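Local coordinates for protein endoglucanase E (Clostridium thermocellum, PDB 2WAO) that probably removes acetyl groups from plant cell-wall polysaccharides through a family 2 carbohydrate esterase domain that also binds cello-oligosaccharide, and belongs to an enzyme with endo-1,4-beta-glucanase activity, at residues 47-52 against 100-105; 27-32 against 171-176. All blocks are in the same frame, centred on the assembly; numbering follows the deposited sequence. Where two conformers were deposited one is given.

Contact 1 of 2, residues 47-52 against 100-105; sequences IKSGGE and GEVQFL
The carbonyl oxygen of Glu-101 is held from two directions: Gly-50 N donates to Glu-101 O at 2.9 Å, nearly along the C=O axis (167° at the oxygen), and a water donates to it as well. The same water makes only a weak bond to Lys-48 O, whose main donor is Gln-103 N at 2.8 Å. Lys-48 N returns a bond to Gln-103 O, with an N-H...O angle of 163°, so Lys-48 and Gln-103 form a hydrogen-bonded antiparallel pair flanked by the non-hydrogen-bonded pairs Ile-47/Phe-104 and Ser-49/Val-102. The strand axes run at 164° and 4.7 Å apart, as expected for neighbours in a sheet. This is the middle of the five-stranded antiparallel sheet of the N-terminal domain, with strand 73-79 beyond 43-49 and strand 26-27 beyond 102-108.

On the face of Ile-47, Ser-49, Val-102 and Phe-104, Ile-47 divides its branches: CG1 comes within 4.0 Å of Phe-104 CD1, the two side chains running side by side in the same direction, while CG2, anti to the backbone N, reaches Val-102 CG1 at 3.9 Å. Phe-55 of strand 52-59 packs against both aliphatic residues. On the face of Lys-48 and Gln-103, both side chains extend with CG opposite the backbone N, and a water accepts from Lys-48 NZ while donating to Gln-103 OE1 at 2.8 Å. Gln-103 NE2 is anchored by Asp-21 and the carbonyl of Gly-24. Beside this pair, Leu-105 CD1 packs on Lys-48 CB at 4.0 Å.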
ATOM      1  N   ILE A  47      16.500   3.248  13.271  1.00  8.83           N
ATOM      2  CA  ILE A  47      15.966   2.423  12.192  1.00  9.68           C
ATOM      3  C   ILE A  47      17.088   1.623  11.544  1.00  9.64           C
ATOM      4  O   ILE A  47      18.127   2.205  11.154  1.00 11.41           O
ATOM      5  CB  ILE A  47      15.329   3.312  11.094  1.00  9.12           C
ATOM      6  CG1 ILE A  47      14.029   3.940  11.644  1.00  9.39           C
ATOM      7  CG2 ILE A  47      15.069   2.454   9.795  1.00  9.88           C
ATOM      8  CD1 ILE A  47      13.556   5.191  10.881  1.00 13.97           C
ATOM      9  N   LYS A  48      16.867   0.321  11.395  1.00  9.86           N
ATOM     10  CA  LYS A  48      17.713  -0.491  10.520  1.00 10.71           C
ATOM     11  C   LYS A  48      16.981  -0.783   9.217  1.00 10.17           C
ATOM     12  O   LYS A  48      15.811  -1.175   9.247  1.00 12.10           O
ATOM     13  CB  LYS A  48      18.120  -1.785  11.229  1.00 10.11           C
ATOM     14  CG  LYS A  48      18.989  -2.719  10.366  1.00 12.34           C
ATOM     15  CD  LYS A  48      19.468  -3.899  11.192  1.00 18.76           C
ATOM     16  CE  LYS A  48      19.844  -5.044  10.284  1.00 18.66           C
ATOM     17  NZ  LYS A  48      20.063  -6.221  11.137  1.00 26.46           N
ATOM     18  N   SER A  49      17.664  -0.623   8.085  1.00 10.55           N
ATOM     19  CA  SER A  49      17.067  -0.786   6.759  1.00  9.82           C
ATOM     20  C   SER A  49      17.962  -1.629   5.877  1.00 11.11           C
ATOM     21  O   SER A  49      19.169  -1.371   5.787  1.00 10.74           O
ATOM     22  CB  SER A  49      16.857   0.589   6.088  1.00  9.41           C
ATOM     23  OG  SER A  49      16.183   0.389   4.814  1.00 11.72           O
ATOM     24  N   GLY A  50      17.366  -2.607   5.208  1.00 11.30           N
ATOM     25  CA  GLY A  50      18.111  -3.499   4.318  1.00 13.15           C
ATOM     26  C   GLY A  50      18.511  -2.863   2.990  1.00 13.46           C
ATOM     27  O   GLY A  50      19.508  -3.266   2.379  1.00 14.60           O
ATOM     28  N   GLY A  51      17.763  -1.862   2.546  1.00 12.26           N
ATOM     29  CA  GLY A  51      18.042  -1.197   1.264  1.00 10.20           C
ATOM     30  C   GLY A  51      17.812   0.292   1.389  1.00  9.98           C
ATOM     31  O   GLY A  51      17.908   0.843   2.490  1.00  9.98           O
ATOM     32  N   GLU A  52      17.525   0.969   0.262  1.00  9.27           N
ATOM     33  CA  GLU A  52      17.277   2.408   0.297  1.00  9.30           C
ATOM     34  C   GLU A  52      15.796   2.650   0.591  1.00  8.67           C
ATOM     35  O   GLU A  52      14.975   2.700  -0.323  1.00  9.55           O
ATOM     36  CB  GLU A  52      17.685   3.123  -1.011  1.00  9.19           C
ATOM     37  CG  GLU A  52      17.530   4.630  -0.871  1.00 10.98           C
ATOM     38  CD  GLU A  52      17.826   5.396  -2.124  1.00 12.04           C
ATOM     39  OE1 GLU A  52      18.388   4.772  -3.054  1.00 14.44           O
ATOM     40  OE2 GLU A  52      17.480   6.614  -2.169  1.00 10.95           O
ATOM     41  N   GLY A 100      13.586  -3.352   0.776  1.00 12.99           N
ATOM     42  CA  GLY A 100      14.247  -3.965   1.917  1.00 13.27           C
ATOM     43  C   GLY A 100      13.400  -3.930   3.159  1.00 11.95           C
ATOM     44  O   GLY A 100      12.542  -3.071   3.312  1.00 12.08           O
ATOM     45  N   GLU A 101      13.666  -4.858   4.070  1.00 12.20           N
ATOM     46  CA  GLU A 101      12.985  -4.881   5.375  1.00 12.07           C
ATOM     47  C   GLU A 101      13.528  -3.795   6.262  1.00 11.14           C
ATOM     48  O   GLU A 101      14.690  -3.389   6.133  1.00 11.72           O
ATOM     49  CB  GLU A 101      13.186  -6.237   6.079  1.00 12.82           C
ATOM     50  CG  GLU A 101      12.654  -7.370   5.238  1.00 17.72           C
ATOM     51  CD  GLU A 101      13.147  -8.742   5.693  1.00 24.21           C
ATOM     52  OE1 GLU A 101      13.761  -8.812   6.801  1.00 25.09           O
ATOM     53  OE2 GLU A 101      12.931  -9.730   4.931  1.00 21.17           O
ATOM     54  N   VAL A 102      12.688  -3.333   7.175  1.00  9.93           N
ATOM     55  CA  VAL A 102      13.047  -2.262   8.082  1.00 10.01           C
ATOM     56  C   VAL A 102      12.732  -2.755   9.497  1.00  9.68           C
ATOM     57  O   VAL A 102      11.685  -3.373   9.724  1.00  9.77           O
ATOM     58  CB  VAL A 102      12.166  -1.048   7.759  1.00 10.03           C
ATOM     59  CG1 VAL A 102      12.136   0.036   8.918  1.00 10.66           C
ATOM     60  CG2 VAL A 102      12.631  -0.456   6.429  1.00 11.33           C
ATOM     61  N   GLN A 103      13.622  -2.448  10.420  1.00  9.15           N
ATOM     62  CA  GLN A 103      13.413  -2.812  11.825  1.00  9.53           C
ATOM     63  C   GLN A 103      13.440  -1.518  12.631  1.00  9.81           C
ATOM     64  O   GLN A 103      14.341  -0.674  12.446  1.00  9.38           O
ATOM     65  CB  GLN A 103      14.509  -3.789  12.254  1.00  8.04           C
ATOM     66  CG  GLN A 103      14.365  -4.301  13.700  1.00  9.08           C
ATOM     67  CD  GLN A 103      15.344  -5.407  14.053  1.00 12.50           C
ATOM     68  OE1 GLN A 103      16.483  -5.454  13.532  1.00 12.73           O
ATOM     69  NE2 GLN A 103      14.902  -6.335  14.920  1.00 12.85           N
ATOM     70  N   PHE A 104      12.441  -1.357  13.504  1.00  9.01           N
ATOM     71  CA  PHE A 104      12.368  -0.211  14.382  1.00 10.10           C
ATOM     72  C   PHE A 104      13.013  -0.610  15.675  1.00 11.11           C
ATOM     73  O   PHE A 104      12.580  -1.569  16.335  1.00 11.62           O
ATOM     74  CB  PHE A 104      10.917   0.309  14.555  1.00  9.96           C
ATOM     75  CG  PHE A 104      10.348   0.806  13.272  1.00 11.67           C
ATOM     76  CD1 PHE A 104      10.717   2.042  12.779  1.00 13.13           C
ATOM     77  CD2 PHE A 104       9.522  -0.013  12.511  1.00 10.09           C
ATOM     78  CE1 PHE A 104      10.235   2.490  11.546  1.00 15.49           C
ATOM     79  CE2 PHE A 104       9.033   0.409  11.271  1.00 14.35           C
ATOM     80  CZ  PHE A 104       9.389   1.671  10.793  1.00 13.55           C
ATOM     81  N   LEU A 105      14.095   0.085  16.000  1.00 11.13           N
ATOM     82  CA  LEU A 105      14.899  -0.305  17.146  1.00 12.79           C
ATOM     83  C   LEU A 105      14.671   0.535  18.397  1.00 13.80           C
ATOM     84  O   LEU A 105      15.292   0.264  19.416  1.00 15.85           O
ATOM     85  CB  LEU A 105      16.375  -0.362  16.770  1.00 12.71           C
ATOM     86  CG  LEU A 105      16.689  -1.432  15.736  1.00 11.65           C
ATOM     87  CD1 LEU A 105      18.064  -1.085  15.173  1.00 12.72           C
ATOM     88  CD2 LEU A 105      16.675  -2.838  16.349  1.00 11.62           C
TER
HETATM   89  O   HOH W   1      17.330  -7.424  11.669  1.00 27.47           O
HETATM   90  O   HOH W   2      16.502  -4.385   8.366  1.00 29.51           O

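Contact 2 of 2, residues 27-32 against 171-176; sequences CAWSGS and NMIAWS
Two waters stand between the backbones of Ser-30 and strand 171-174 and carry the polar link across this contact. The first accepts from Ser-30 N and donates to Ala-174 O at 2.6 Å; the second donates to Ser-30 O and accepts from Met-172 N, at 2.9 Å in both cases. Strand 168-174 lies at the margin of the parallel sheet of the SGNH-type esterase domain, and the waters occupy its outward-facing N-H and C=O, while Asn-171 bonds inward to strand 123-129. What approaches this margin is a type II turn, Trp-29 to Ser-32, from the N-terminal domain. Gly-31 takes the third place of the turn with a positive phi of 78°. Both Ser-32 N and Ser-32 OG donate to Trp-29 O, the hydroxyl at 2.7 Å, which ties the last residue of the turn to the first.

Apolar contact comes mainly from the indole of Trp-29. Ile-173 CD1 sits over one face, 3.7 Å from the centroid of the five-membered ring and 11° off its normal, a CH-pi contact; Ile-173 CG2 lies near CZ2 and CH2 of the benzene part. In Ile-173 chi1 puts CG1 beside the backbone N, and chi2 (-51°) then turns CD1 to the five-membered ring. Trp-29 NE1 is satisfied by Tyr-198 O. Beyond the far rim stands Trp-175, its side chain at about a right angle to that of Trp-29; its ring also takes a cation-pi contact from Arg-195 and an edge-to-face contact from Tyr-202. Trp-29 CZ3 meets the edge of the Trp-175 ring near its plane, 4.0 Å from CE3, and lies 3.4 Å from Ala-174 O.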
ATOM      1  N   CYS A  27       9.239  -4.864   9.463  1.00  8.22           N
ATOM      2  CA  CYS A  27       8.158  -4.709   8.474  1.00  7.93           C
ATOM      3  C   CYS A  27       8.776  -4.516   7.088  1.00  8.48           C
ATOM      4  O   CYS A  27       9.997  -4.279   6.965  1.00 10.61           O
ATOM      5  CB  CYS A  27       7.223  -3.554   8.798  1.00  7.05           C
ATOM      6  SG  CYS A  27       8.017  -1.990   8.560  1.00 10.58           S
ATOM      7  N   ALA A  28       7.940  -4.647   6.056  1.00  6.38           N
ATOM      8  CA  ALA A  28       8.433  -4.590   4.678  1.00  6.18           C
ATOM      9  C   ALA A  28       7.475  -3.823   3.774  1.00  5.26           C
ATOM     10  O   ALA A  28       7.889  -2.986   2.972  1.00  4.54           O
ATOM     11  CB  ALA A  28       8.640  -5.979   4.136  1.00  6.60           C
ATOM     12  N   TRP A  29       6.183  -4.084   3.910  1.00  4.08           N
ATOM     13  CA  TRP A  29       5.243  -3.555   2.913  1.00  3.76           C
ATOM     14  C   TRP A  29       5.131  -2.037   2.900  1.00  4.18           C
ATOM     15  O   TRP A  29       5.204  -1.371   3.956  1.00  4.45           O
ATOM     16  CB  TRP A  29       3.873  -4.202   3.044  1.00  3.62           C
ATOM     17  CG  TRP A  29       3.902  -5.700   2.839  1.00  3.57           C
ATOM     18  CD1 TRP A  29       3.830  -6.654   3.823  1.00  3.12           C
ATOM     19  CD2 TRP A  29       4.035  -6.413   1.597  1.00  3.51           C
ATOM     20  NE1 TRP A  29       3.881  -7.925   3.260  1.00  4.19           N
ATOM     21  CE2 TRP A  29       4.010  -7.802   1.905  1.00  5.21           C
ATOM     22  CE3 TRP A  29       4.108  -6.019   0.239  1.00  2.71           C
ATOM     23  CZ2 TRP A  29       4.077  -8.798   0.909  1.00  3.34           C
ATOM     24  CZ3 TRP A  29       4.175  -7.000  -0.742  1.00  6.76           C
ATOM     25  CH2 TRP A  29       4.173  -8.381  -0.406  1.00  3.73           C
ATOM     26  N   SER A  30       4.921  -1.491   1.692  1.00  4.22           N
ATOM     27  CA  SER A  30       4.609  -0.063   1.518  1.00  4.78           C
ATOM     28  C   SER A  30       3.616   0.412   2.584  1.00  4.68           C
ATOM     29  O   SER A  30       2.618  -0.245   2.873  1.00  4.76           O
ATOM     30  CB  SER A  30       3.904   0.185   0.177  1.00  4.77           C
ATOM     31  OG  SER A  30       4.699  -0.180  -0.903  1.00  5.95           O
ATOM     32  N   GLY A  31       3.851   1.598   3.108  1.00  4.64           N
ATOM     33  CA  GLY A  31       2.834   2.211   3.944  1.00  6.17           C
ATOM     34  C   GLY A  31       2.792   1.644   5.373  1.00  5.69           C
ATOM     35  O   GLY A  31       1.968   2.100   6.184  1.00  6.36           O
ATOM     36  N   SER A  32       3.643   0.653   5.678  1.00  5.58           N
ATOM     37  CA  SER A  32       3.825   0.229   7.099  1.00  5.21           C
ATOM     38  C   SER A  32       4.074   1.492   7.905  1.00  5.63           C
ATOM     39  O   SER A  32       4.891   2.346   7.481  1.00  6.35           O
ATOM     40  CB  SER A  32       5.001  -0.723   7.282  1.00  5.58           C
ATOM     41  OG  SER A  32       4.807  -1.922   6.545  1.00  5.88           O
ATOM     42  N   ASN A 171      -3.571  -1.825   5.068  1.00  6.53           N
ATOM     43  CA  ASN A 171      -2.377  -2.607   4.778  1.00  6.52           C
ATOM     44  C   ASN A 171      -2.199  -2.641   3.231  1.00  6.35           C
ATOM     45  O   ASN A 171      -3.142  -2.958   2.496  1.00  6.31           O
ATOM     46  CB  ASN A 171      -2.419  -3.995   5.409  1.00  6.06           C
ATOM     47  CG  ASN A 171      -2.327  -3.962   6.951  1.00  7.89           C
ATOM     48  OD1 ASN A 171      -2.140  -2.889   7.585  1.00  6.31           O
ATOM     49  ND2 ASN A 171      -2.459  -5.132   7.557  1.00  5.59           N
ATOM     50  N   MET A 172      -1.000  -2.283   2.757  1.00  5.86           N
ATOM     51  CA  MET A 172      -0.745  -2.165   1.316  0.50  6.69           C
ATOM     52  C   MET A 172       0.154  -3.296   0.817  1.00  6.13           C
ATOM     53  O   MET A 172       1.395  -3.203   0.848  1.00  6.69           O
ATOM     54  CB  MET A 172      -0.178  -0.777   0.944  0.50  6.87           C
ATOM     55  CG  MET A 172      -1.090   0.403   1.300  0.50  7.72           C
ATOM     56  SD  MET A 172      -0.292   2.036   1.217  0.50 11.63           S
ATOM     57  CE  MET A 172      -0.052   2.312  -0.557  0.50  2.00           C
ATOM     58  N   ILE A 173      -0.492  -4.350   0.334  1.00  4.77           N
ATOM     59  CA  ILE A 173       0.214  -5.560  -0.060  1.00  5.20           C
ATOM     60  C   ILE A 173       0.492  -5.456  -1.553  1.00  5.16           C
ATOM     61  O   ILE A 173      -0.282  -5.941  -2.390  1.00  3.75           O
ATOM     62  CB  ILE A 173      -0.550  -6.847   0.373  1.00  5.65           C
ATOM     63  CG1 ILE A 173      -0.919  -6.765   1.876  1.00  7.30           C
ATOM     64  CG2 ILE A 173       0.322  -8.053   0.064  1.00  5.09           C
ATOM     65  CD1 ILE A 173       0.287  -6.397   2.811  1.00  7.28           C
ATOM     66  N   ALA A 174       1.606  -4.787  -1.877  1.00  4.44           N
ATOM     67  CA  ALA A 174       1.828  -4.367  -3.273  1.00  3.73           C
ATOM     68  C   ALA A 174       3.303  -4.500  -3.605  1.00  3.36           C
ATOM     69  O   ALA A 174       4.165  -4.288  -2.761  1.00  3.77           O
ATOM     70  CB  ALA A 174       1.345  -2.965  -3.465  1.00  4.04           C
ATOM     71  N   TRP A 175       3.574  -4.819  -4.852  1.00  2.89           N
ATOM     72  CA  TRP A 175       4.958  -5.094  -5.298  1.00  2.95           C
ATOM     73  C   TRP A 175       5.058  -4.600  -6.724  1.00  2.95           C
ATOM     74  O   TRP A 175       4.280  -5.039  -7.589  1.00  3.00           O
ATOM     75  CB  TRP A 175       5.192  -6.611  -5.248  1.00  3.15           C
ATOM     76  CG  TRP A 175       6.644  -6.989  -5.408  1.00  5.11           C
ATOM     77  CD1 TRP A 175       7.349  -7.035  -6.579  1.00  9.28           C
ATOM     78  CD2 TRP A 175       7.532  -7.419  -4.369  1.00  5.23           C
ATOM     79  NE1 TRP A 175       8.653  -7.463  -6.324  1.00  5.32           N
ATOM     80  CE2 TRP A 175       8.779  -7.713  -4.978  1.00  8.01           C
ATOM     81  CE3 TRP A 175       7.395  -7.572  -2.958  1.00  9.12           C
ATOM     82  CZ2 TRP A 175       9.912  -8.138  -4.228  1.00  8.57           C
ATOM     83  CZ3 TRP A 175       8.515  -8.005  -2.215  1.00  8.80           C
ATOM     84  CH2 TRP A 175       9.754  -8.301  -2.860  1.00  8.54           C
ATOM     85  N   SER A 176       5.980  -3.669  -6.974  1.00  3.65           N
ATOM     86  CA  SER A 176       6.112  -3.056  -8.310  1.00  5.34           C
ATOM     87  C   SER A 176       6.408  -4.107  -9.385  1.00  5.13           C
ATOM     88  O   SER A 176       7.231  -5.003  -9.170  1.00  5.53           O
ATOM     89  CB  SER A 176       7.174  -1.967  -8.311  1.00  5.58           C
ATOM     90  OG  SER A 176       6.616  -0.756  -7.847  1.00  6.65           O
TER
HETATM   91  O   HOH W   3       5.268  -2.826  -0.875  1.00  5.54           O
HETATM   92  O   HOH W   4       1.068  -1.785   4.715  1.00  6.73           O

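In the fold
Contact 1 lies within the N-terminal domain, its centre about 17 Å from the centre of the chain, and is partly open to solvent; contact 2 is fully buried near that centre and joins the N-terminal domain to the esterase domain. Direct backbone bonds unite 47-52 with 100-105, whereas 27-32 and 171-176 meet through waters and an indole. The two are physically continuous: Val-102 N probably bonds to Cys-27 O at 2.9 Å, so the sheet of contact 1 leads into the loop of contact 2. From there 171-176 runs on to Ser-176, which lines the glycan pocket and bonds through OG to Glu-96.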